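Local coordinates for protein myroilysin (Myroides profundi, PDB 5CZW) that probably cleaves proteins as a zinc-dependent metalloendopeptidase of the astacin (M12A) family, held inactive here by a propeptide cysteine bound to the zinc, at residues A[49-54]-A[89-94]; A[4-9]-A[113-118]; A[119-124]-A[132-137]. The protein carries 1 engineered substitution. One frame throughout, in Å; residues are numbered along the deposited sequence.

Contact 1. Residues A[49-54]-A[89-94]; sequences ITVGLY and IRVTFT
Y54 lays its ring alongside the aliphatic part of R90, CE1 standing 3.6 Å from R90 CB and both side chains pointing the same way. With CG anti to its own carbonyl carbon (chi1 -64°), the ring turns back over G52, where a CB would come too close to CE1; the bare glycine makes room. The ring and guanidinium planes are 85° apart, and a bend at chi3 swings the guanidinium away from the hydroxyl, to E114 O through NE and P87 O through NH1. On the other face of the sheet beta-branched I49, V51, I89 and V91 pack together with L53: I49 CG2 meets I89 CD1 at 3.6 Å, V51 CG1 lies 3.8 Å from V91 CG2, and L53, its CD1 anti to CA (chi2 -178°), turns its other methyl, CD2, onto V91 CB, 3.5 Å away. Four backbone hydrogen bonds join the parallel strands, such as V91 N to G52 O at 2.9 Å. F93 CD2, at the ring edge, lies 3.4 Å from Y54 O, and one water bridges F93 N to Y54 O. The sheet thus has an apolar face, extended by M117 and F79, and a mixed face where arginine offers methylenes to a ring and charge to carbonyls.

Contact 2. Residues A[4-9]-A[113-118]; sequences ELRAVP and NEETMN
R6 N donates to N113 O at 2.8 Å, a backbone hydrogen bond that ties the N-terminal segment to the loop leading into strand 117-118. Close to the same carbonyl come carbons from two side chains, L5 CB at 3.4 Å and R6 CG at 3.0 Å, the latter a tight approach that follows from R6 holding CG between its backbone N and carbonyl carbon (chi1 55°). The apolar share falls to L5, whose two methyls lie along one side of the 113-115 backbone: CD1 is 3.9 Å from E115 N, while CD2 packs on the N113 carbonyl carbon. T92 also touches this leucine. Buried E115 N has no polar partner. The charged share is looser. Bent at chi2 and chi3, R6 brings NH1 to 3.7 Å from E115 OE1, a long salt bridge. Y170 OH bonds both R6 NH1 and E115 OE2, which Y100 OH holds as well. Residues 4-9 precede the zinc-binding C23 and so probably belong to the propeptide, lying here against the catalytic domain away from the metal. One backbone bond, with L5 packing beside it, ties the segment down, whereas the arginine, long enough to span the gap, adds electrostatic attraction that a shared tyrosine hydroxyl reinforces.

Contact 3. Residues A[119-124]-A[132-137]; sequences FGWFDD and SRTVIH. With ZN (zinc ion), chain B.
Three aromatic side chains, F119, W121 and F122, converge on one helical threonine, T134, whose methyl and hydroxyl are divided among them. The methyl CG2, anti to the backbone N, abuts both phenylalanines, 3.7 Å from F119 CD1 at that ring's edge and 3.6 Å from F122 CZ. The hydroxyl turns the other way: OG1 lies at the indole edge, 3.5 Å from W121 CZ2, and its hydrogen bond goes to E130 OE2, one turn back along the helix. That carboxylate also accepts from W121 NE1 and pairs with R133 NH2, so a single acid orients all three polar groups. OG1 sits 3.4 Å above the R133 guanidinium plane, offset toward its rim. V135 completes the apolar side, CG2 resting 3.6 Å from F122 CE2. Threonine suits its place because it gives the phenylalanines a methyl and the glutamate a hydroxyl. Farther along the same helix, H137 binds zinc through NE2 at 2.3 Å, with ND1 bonded to I202 O. H137, H141 and H147 supply the HExxHxxGxxH motif of metzincins, and C23 takes the fourth position, the cysteine switch by which the propeptide blocks this M12A enzyme.

Overall arrangement
Contact 1 and contact 2 meet in one mixed sheet, since strands 89-92 and 117-118 are neighbours; T92 OG1 reaches N118 OD1, and contact 1 is nested within the long loop that contact 2 closes. Contact 3 takes up the chain directly after strand 117-118, and F119 still touches the sheet through V91 and T92 before the chain turns into the zinc-binding helix. Contact 3 is buried, contact 1 partly so, and contact 2 lies at the surface. The chemistry follows: regular backbone bonding in the sheet, a single backbone bond with a long ion pair at the N-terminal segment, and aromatic packing against the helix that carries H137.

Contact 1. Residues A[49-54]-A[89-94]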
loop_
_atom_site.group_PDB
_atom_site.type_symbol
_atom_site.label_atom_id
_atom_site.label_comp_id
_atom_site.label_asym_id
_atom_site.label_seq_id
_atom_site.Cartn_x
_atom_site.Cartn_y
_atom_site.Cartn_z
ATOM N N ILE A 49 -13.622 -5.209 -10.358
ATOM C CA ILE A 49 -13.093 -3.863 -10.197
ATOM C C ILE A 49 -12.114 -3.602 -11.343
ATOM O O ILE A 49 -11.151 -4.367 -11.621
ATOM C CB ILE A 49 -12.348 -3.732 -8.831
ATOM C CG1 ILE A 49 -13.245 -4.126 -7.663
ATOM C CG2 ILE A 49 -11.809 -2.307 -8.669
ATOM C CD1 ILE A 49 -12.476 -4.357 -6.387
ATOM N N THR A 50 -12.374 -2.514 -12.074
ATOM C CA THR A 50 -11.461 -2.075 -13.135
ATOM C C THR A 50 -10.165 -1.438 -12.544
ATOM O O THR A 50 -10.263 -0.680 -11.576
ATOM C CB THR A 50 -12.130 -1.104 -14.119
ATOM O OG1 THR A 50 -12.639 0.013 -13.404
ATOM C CG2 THR A 50 -13.229 -1.765 -14.914
ATOM N N VAL A 51 -9.045 -1.827 -13.110
ATOM C CA VAL A 51 -7.699 -1.372 -12.684
ATOM C C VAL A 51 -6.997 -0.785 -13.876
ATOM O O VAL A 51 -6.932 -1.467 -14.928
ATOM C CB VAL A 51 -6.856 -2.529 -12.071
ATOM C CG1 VAL A 51 -5.534 -1.964 -11.552
ATOM C CG2 VAL A 51 -7.624 -3.193 -10.959
ATOM N N GLY A 52 -6.385 0.394 -13.757
ATOM C CA GLY A 52 -5.615 0.839 -14.817
ATOM C C GLY A 52 -4.208 1.093 -14.305
ATOM O O GLY A 52 -4.012 1.552 -13.179
ATOM N N LEU A 53 -3.263 0.812 -15.148
ATOM C CA LEU A 53 -1.825 1.005 -14.836
ATOM C C LEU A 53 -1.294 2.196 -15.631
ATOM O O LEU A 53 -1.410 2.364 -16.883
ATOM C CB LEU A 53 -1.055 -0.302 -15.124
ATOM C CG LEU A 53 -1.535 -1.617 -14.447
ATOM C CD1 LEU A 53 -0.646 -2.818 -14.778
ATOM C CD2 LEU A 53 -1.672 -1.420 -12.917
ATOM N N TYR A 54 -0.648 3.075 -14.901
ATOM C CA TYR A 54 -0.180 4.294 -15.500
ATOM C C TYR A 54 1.320 4.376 -15.428
ATOM O O TYR A 54 1.866 4.546 -14.359
ATOM C CB TYR A 54 -0.842 5.515 -14.807
ATOM C CG TYR A 54 -2.318 5.589 -14.977
ATOM C CD1 TYR A 54 -3.161 4.782 -14.236
ATOM C CD2 TYR A 54 -2.893 6.497 -15.837
ATOM C CE1 TYR A 54 -4.539 4.851 -14.347
ATOM C CE2 TYR A 54 -4.278 6.572 -15.961
ATOM C CZ TYR A 54 -5.075 5.805 -15.215
ATOM O OH TYR A 54 -6.415 5.920 -15.395
ATOM N N ILE A 89 -9.586 1.572 -9.830
ATOM C CA ILE A 89 -8.252 1.578 -9.175
ATOM C C ILE A 89 -7.308 2.054 -10.224
ATOM O O ILE A 89 -7.259 1.563 -11.341
ATOM C CB ILE A 89 -7.867 0.200 -8.653
ATOM C CG1 ILE A 89 -8.841 -0.162 -7.502
ATOM C CG2 ILE A 89 -6.407 0.168 -8.165
ATOM C CD1 ILE A 89 -8.722 -1.578 -7.045
ATOM N N ARG A 90 -6.542 3.080 -9.833
ATOM C CA ARG A 90 -5.599 3.768 -10.763
ATOM C C ARG A 90 -4.187 3.756 -10.152
ATOM O O ARG A 90 -3.940 4.338 -9.087
ATOM C CB ARG A 90 -6.017 5.190 -11.122
ATOM C CG ARG A 90 -7.422 5.193 -11.767
ATOM C CD ARG A 90 -7.933 6.605 -12.102
ATOM N NE ARG A 90 -8.157 7.390 -10.934
ATOM C CZ ARG A 90 -9.241 7.377 -10.204
ATOM N NH1 ARG A 90 -10.184 6.568 -10.486
ATOM N NH2 ARG A 90 -9.334 8.152 -9.114
ATOM N N VAL A 91 -3.350 2.923 -10.745
ATOM C CA VAL A 91 -2.025 2.571 -10.189
ATOM C C VAL A 91 -0.874 3.329 -10.935
ATOM O O VAL A 91 -0.733 3.289 -12.200
ATOM C CB VAL A 91 -1.735 1.073 -10.419
ATOM C CG1 VAL A 91 -0.361 0.775 -9.792
ATOM C CG2 VAL A 91 -2.866 0.222 -9.896
ATOM N N THR A 92 -0.130 4.093 -10.172
ATOM C CA THR A 92 1.114 4.671 -10.664
ATOM C C THR A 92 2.354 4.013 -10.125
ATOM O O THR A 92 2.274 3.232 -9.187
ATOM C CB THR A 92 1.139 6.166 -10.371
ATOM O OG1 THR A 92 0.854 6.374 -9.010
ATOM C CG2 THR A 92 0.090 6.920 -11.272
ATOM N N PHE A 93 3.496 4.440 -10.705
ATOM C CA PHE A 93 4.800 3.862 -10.427
ATOM C C PHE A 93 5.785 4.982 -10.131
ATOM O O PHE A 93 6.971 4.988 -10.653
ATOM C CB PHE A 93 5.241 3.029 -11.608
ATOM C CG PHE A 93 4.336 1.854 -11.812
ATOM C CD1 PHE A 93 4.503 0.646 -11.072
ATOM C CD2 PHE A 93 3.315 1.952 -12.681
ATOM C CE1 PHE A 93 3.620 -0.407 -11.269
ATOM C CE2 PHE A 93 2.441 0.893 -12.829
ATOM C CZ PHE A 93 2.596 -0.240 -12.115
ATOM N N THR A 94 5.338 5.894 -9.303
ATOM C CA THR A 94 6.163 7.109 -9.059
ATOM C C THR A 94 7.242 6.711 -8.060
ATOM O O THR A 94 6.966 6.414 -6.873
ATOM C CB THR A 94 5.282 8.217 -8.503
ATOM O OG1 THR A 94 4.266 8.560 -9.465
ATOM C CG2 THR A 94 6.105 9.405 -8.116
HETATM O O HOH W 1 3.752 5.960 -13.212
#

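Contact 2. Residues A[4-9]-A[113-118]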
loop_
_atom_site.group_PDB
_atom_site.type_symbol
_atom_site.label_atom_id
_atom_site.label_comp_id
_atom_site.label_asym_id
_atom_site.label_seq_id
_atom_site.Cartn_x
_atom_site.Cartn_y
_atom_site.Cartn_z
ATOM N N GLU A 4 -3.956 10.505 -19.346
ATOM C CA GLU A 4 -2.904 10.714 -18.336
ATOM C C GLU A 4 -3.485 11.403 -17.080
ATOM O O GLU A 4 -4.468 12.166 -17.168
ATOM C CB GLU A 4 -1.773 11.590 -18.915
ATOM C CG GLU A 4 -1.295 11.105 -20.288
ATOM C CD GLU A 4 0.204 11.108 -20.529
ATOM O OE1 GLU A 4 0.968 11.911 -19.953
ATOM O OE2 GLU A 4 0.619 10.290 -21.375
ATOM N N LEU A 5 -2.879 11.105 -15.926
ATOM C CA LEU A 5 -3.243 11.648 -14.648
ATOM C C LEU A 5 -2.490 12.971 -14.488
ATOM O O LEU A 5 -1.507 13.222 -15.187
ATOM C CB LEU A 5 -2.877 10.691 -13.490
ATOM C CG LEU A 5 -3.516 9.297 -13.611
ATOM C CD1 LEU A 5 -3.091 8.453 -12.407
ATOM C CD2 LEU A 5 -5.034 9.300 -13.665
ATOM N N ARG A 6 -2.942 13.800 -13.569
ATOM C CA ARG A 6 -2.191 15.036 -13.352
ATOM C C ARG A 6 -0.798 14.697 -12.858
ATOM O O ARG A 6 -0.570 13.729 -12.096
ATOM C CB ARG A 6 -2.889 15.940 -12.338
ATOM C CG ARG A 6 -3.157 15.240 -11.022
ATOM C CD ARG A 6 -2.780 16.037 -9.803
ATOM N NE ARG A 6 -1.391 15.917 -9.361
ATOM C CZ ARG A 6 -0.842 14.899 -8.681
ATOM N NH1 ARG A 6 -1.491 13.753 -8.375
ATOM N NH2 ARG A 6 0.417 15.046 -8.314
ATOM N N ALA A 7 0.163 15.536 -13.253
ATOM C CA ALA A 7 1.553 15.245 -12.953
ATOM C C ALA A 7 1.942 15.320 -11.459
ATOM O O ALA A 7 1.468 16.170 -10.716
ATOM C CB ALA A 7 2.470 16.164 -13.810
ATOM N N VAL A 8 2.783 14.413 -11.003
ATOM C CA VAL A 8 3.361 14.517 -9.667
ATOM C C VAL A 8 4.509 15.526 -9.744
ATOM O O VAL A 8 5.322 15.446 -10.664
ATOM C CB VAL A 8 3.835 13.159 -9.117
ATOM C CG1 VAL A 8 4.693 13.290 -7.868
ATOM C CG2 VAL A 8 2.621 12.315 -8.769
ATOM N N PRO A 9 4.541 16.496 -8.811
ATOM C CA PRO A 9 5.706 17.360 -8.726
ATOM C C PRO A 9 6.885 16.588 -8.140
ATOM O O PRO A 9 6.947 16.339 -6.930
ATOM C CB PRO A 9 5.241 18.530 -7.827
ATOM C CG PRO A 9 3.982 18.094 -7.171
ATOM C CD PRO A 9 3.470 16.866 -7.858
ATOM N N ASN A 113 -8.446 12.323 -12.037
ATOM C CA ASN A 113 -7.113 12.669 -12.483
ATOM C C ASN A 113 -5.983 12.397 -11.520
ATOM O O ASN A 113 -4.884 12.867 -11.770
ATOM C CB ASN A 113 -7.031 14.128 -12.934
ATOM C CG ASN A 113 -7.439 15.093 -11.882
ATOM O OD1 ASN A 113 -7.930 14.752 -10.792
ATOM N ND2 ASN A 113 -7.170 16.380 -12.181
ATOM N N GLU A 114 -6.215 11.613 -10.472
ATOM C CA GLU A 114 -5.238 11.310 -9.447
ATOM C C GLU A 114 -5.206 9.793 -9.313
ATOM O O GLU A 114 -6.166 9.079 -9.647
ATOM C CB GLU A 114 -5.700 11.873 -8.091
ATOM C CG GLU A 114 -5.654 13.381 -7.981
ATOM C CD GLU A 114 -6.014 13.920 -6.609
ATOM O OE1 GLU A 114 -6.151 13.164 -5.596
ATOM O OE2 GLU A 114 -6.181 15.173 -6.576
ATOM N N GLU A 115 -4.114 9.310 -8.775
ATOM C CA GLU A 115 -4.004 7.887 -8.560
ATOM C C GLU A 115 -4.648 7.413 -7.312
ATOM O O GLU A 115 -4.853 8.173 -6.335
ATOM C CB GLU A 115 -2.522 7.515 -8.507
ATOM C CG GLU A 115 -1.796 7.827 -7.197
ATOM C CD GLU A 115 -1.351 9.252 -7.015
ATOM O OE1 GLU A 115 -1.863 10.148 -7.749
ATOM O OE2 GLU A 115 -0.511 9.475 -6.128
ATOM N N THR A 116 -5.024 6.109 -7.294
ATOM C CA THR A 116 -5.568 5.521 -6.091
ATOM C C THR A 116 -4.550 4.544 -5.380
ATOM O O THR A 116 -4.807 4.084 -4.247
ATOM C CB THR A 116 -6.871 4.739 -6.293
ATOM O OG1 THR A 116 -6.562 3.475 -6.929
ATOM C CG2 THR A 116 -7.843 5.577 -7.066
ATOM N N MET A 117 -3.477 4.228 -6.111
ATOM C CA MET A 117 -2.442 3.309 -5.629
ATOM C C MET A 117 -1.104 3.726 -6.269
ATOM O O MET A 117 -1.074 4.179 -7.427
ATOM C CB MET A 117 -2.780 1.900 -6.103
ATOM C CG MET A 117 -1.818 0.812 -5.607
ATOM S SD MET A 117 -2.281 -0.874 -6.119
ATOM C CE MET A 117 -3.874 -1.105 -5.342
ATOM N N ASN A 118 0.021 3.523 -5.568
ATOM C CA ASN A 118 1.355 3.801 -6.141
ATOM C C ASN A 118 2.302 2.677 -5.660
ATOM O O ASN A 118 2.250 2.250 -4.555
ATOM C CB ASN A 118 1.888 5.117 -5.671
ATOM C CG ASN A 118 3.145 5.545 -6.397
ATOM O OD1 ASN A 118 3.094 5.767 -7.625
ATOM N ND2 ASN A 118 4.311 5.539 -5.721
#

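Contact 3. Residues A[119-124]-A[132-137]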
loop_
_atom_site.group_PDB
_atom_site.type_symbol
_atom_site.label_atom_id
_atom_site.label_comp_id
_atom_site.label_asym_id
_atom_site.label_seq_id
_atom_site.Cartn_x
_atom_site.Cartn_y
_atom_site.Cartn_z
ATOM N N PHE A 119 3.188 2.289 -6.573
ATOM C CA PHE A 119 4.314 1.435 -6.246
ATOM C C PHE A 119 5.567 2.301 -6.445
ATOM O O PHE A 119 5.857 2.733 -7.552
ATOM C CB PHE A 119 4.286 0.282 -7.189
ATOM C CG PHE A 119 3.200 -0.689 -6.868
ATOM C CD1 PHE A 119 3.217 -1.368 -5.666
ATOM C CD2 PHE A 119 2.119 -0.793 -7.672
ATOM C CE1 PHE A 119 2.162 -2.237 -5.386
ATOM C CE2 PHE A 119 1.056 -1.632 -7.425
ATOM C CZ PHE A 119 1.072 -2.360 -6.257
ATOM N N GLY A 120 6.246 2.506 -5.342
ATOM C CA GLY A 120 7.349 3.457 -5.340
ATOM C C GLY A 120 8.744 2.958 -5.621
ATOM O O GLY A 120 9.660 3.804 -5.610
ATOM N N TRP A 121 8.935 1.651 -5.734
ATOM C CA TRP A 121 10.302 1.098 -5.848
ATOM C C TRP A 121 10.512 -0.092 -6.749
ATOM O O TRP A 121 11.621 -0.720 -6.702
ATOM C CB TRP A 121 10.851 0.792 -4.465
ATOM C CG TRP A 121 10.044 -0.199 -3.628
ATOM C CD1 TRP A 121 10.004 -1.529 -3.769
ATOM C CD2 TRP A 121 9.111 0.106 -2.571
ATOM N NE1 TRP A 121 9.159 -2.094 -2.872
ATOM C CE2 TRP A 121 8.586 -1.097 -2.126
ATOM C CE3 TRP A 121 8.676 1.294 -1.960
ATOM C CZ2 TRP A 121 7.652 -1.163 -1.077
ATOM C CZ3 TRP A 121 7.809 1.232 -0.919
ATOM C CH2 TRP A 121 7.303 0.022 -0.488
ATOM N N PHE A 122 9.582 -0.407 -7.593
ATOM C CA PHE A 122 9.764 -1.519 -8.494
ATOM C C PHE A 122 10.616 -1.068 -9.711
ATOM O O PHE A 122 10.560 0.082 -10.184
ATOM C CB PHE A 122 8.439 -2.070 -8.962
ATOM C CG PHE A 122 7.562 -2.691 -7.927
ATOM C CD1 PHE A 122 8.042 -3.284 -6.789
ATOM C CD2 PHE A 122 6.206 -2.721 -8.166
ATOM C CE1 PHE A 122 7.177 -3.879 -5.889
ATOM C CE2 PHE A 122 5.386 -3.375 -7.334
ATOM C CZ PHE A 122 5.899 -3.991 -6.198
ATOM N N ASP A 123 11.379 -2.019 -10.240
ATOM C CA ASP A 123 12.093 -1.853 -11.534
ATOM C C ASP A 123 12.299 -3.257 -12.088
ATOM O O ASP A 123 11.759 -4.208 -11.553
ATOM C CB ASP A 123 13.417 -1.134 -11.343
ATOM C CG ASP A 123 14.392 -1.880 -10.410
ATOM O OD1 ASP A 123 14.555 -3.143 -10.537
ATOM O OD2 ASP A 123 14.972 -1.210 -9.481
ATOM N N ASP A 124 12.912 -3.360 -13.268
ATOM C CA ASP A 124 12.855 -4.619 -13.997
ATOM C C ASP A 124 13.786 -5.653 -13.318
ATOM O O ASP A 124 13.779 -6.836 -13.689
ATOM C CB ASP A 124 13.266 -4.413 -15.464
ATOM C CG ASP A 124 12.179 -3.763 -16.301
ATOM O OD1 ASP A 124 11.081 -3.453 -15.819
ATOM O OD2 ASP A 124 12.467 -3.535 -17.467
ATOM N N SER A 132 5.697 -9.896 -5.114
ATOM C CA SER A 132 4.632 -10.603 -4.451
ATOM C C SER A 132 4.271 -9.906 -3.129
ATOM O O SER A 132 3.073 -9.608 -2.832
ATOM C CB SER A 132 5.037 -12.084 -4.154
ATOM O OG SER A 132 3.941 -12.767 -3.498
ATOM N N ARG A 133 5.247 -9.628 -2.341
ATOM C CA ARG A 133 4.988 -8.967 -1.083
ATOM C C ARG A 133 4.260 -7.629 -1.232
ATOM O O ARG A 133 3.249 -7.369 -0.591
ATOM C CB ARG A 133 6.322 -8.740 -0.329
ATOM C CG ARG A 133 6.202 -8.061 1.044
ATOM C CD ARG A 133 7.565 -7.807 1.678
ATOM N NE ARG A 133 8.259 -6.703 1.083
ATOM C CZ ARG A 133 8.304 -5.458 1.559
ATOM N NH1 ARG A 133 7.704 -5.125 2.658
ATOM N NH2 ARG A 133 8.963 -4.561 0.902
ATOM N N THR A 134 4.819 -6.801 -2.064
ATOM C CA THR A 134 4.341 -5.386 -2.085
ATOM C C THR A 134 3.011 -5.282 -2.926
ATOM O O THR A 134 2.060 -4.553 -2.522
ATOM C CB THR A 134 5.436 -4.473 -2.561
ATOM O OG1 THR A 134 6.442 -4.417 -1.526
ATOM C CG2 THR A 134 4.916 -3.036 -2.870
ATOM N N VAL A 135 2.901 -6.076 -4.009
ATOM C CA VAL A 135 1.693 -6.006 -4.817
ATOM C C VAL A 135 0.529 -6.600 -4.012
ATOM O O VAL A 135 -0.549 -5.975 -3.876
ATOM C CB VAL A 135 1.810 -6.698 -6.176
ATOM C CG1 VAL A 135 0.488 -6.726 -6.884
ATOM C CG2 VAL A 135 2.862 -5.966 -6.977
ATOM N N ILE A 136 0.678 -7.808 -3.491
ATOM C CA ILE A 136 -0.411 -8.410 -2.735
ATOM C C ILE A 136 -0.773 -7.509 -1.561
ATOM O O ILE A 136 -1.938 -7.300 -1.330
ATOM C CB ILE A 136 -0.068 -9.851 -2.263
ATOM C CG1 ILE A 136 0.240 -10.691 -3.506
ATOM C CG2 ILE A 136 -1.182 -10.469 -1.451
ATOM C CD1 ILE A 136 0.424 -12.152 -3.246
ATOM N N HIS A 137 0.206 -6.972 -0.878
ATOM C CA HIS A 137 -0.079 -6.057 0.226
ATOM C C HIS A 137 -0.948 -4.818 -0.151
ATOM O O HIS A 137 -1.940 -4.541 0.469
ATOM C CB HIS A 137 1.242 -5.643 0.815
ATOM C CG HIS A 137 1.138 -4.783 2.016
ATOM N ND1 HIS A 137 1.241 -5.316 3.262
ATOM C CD2 HIS A 137 1.049 -3.450 2.175
ATOM C CE1 HIS A 137 1.163 -4.374 4.145
ATOM N NE2 HIS A 137 1.110 -3.233 3.513
HETATM ZN ZN ZN B . 0.375 -1.073 3.881
#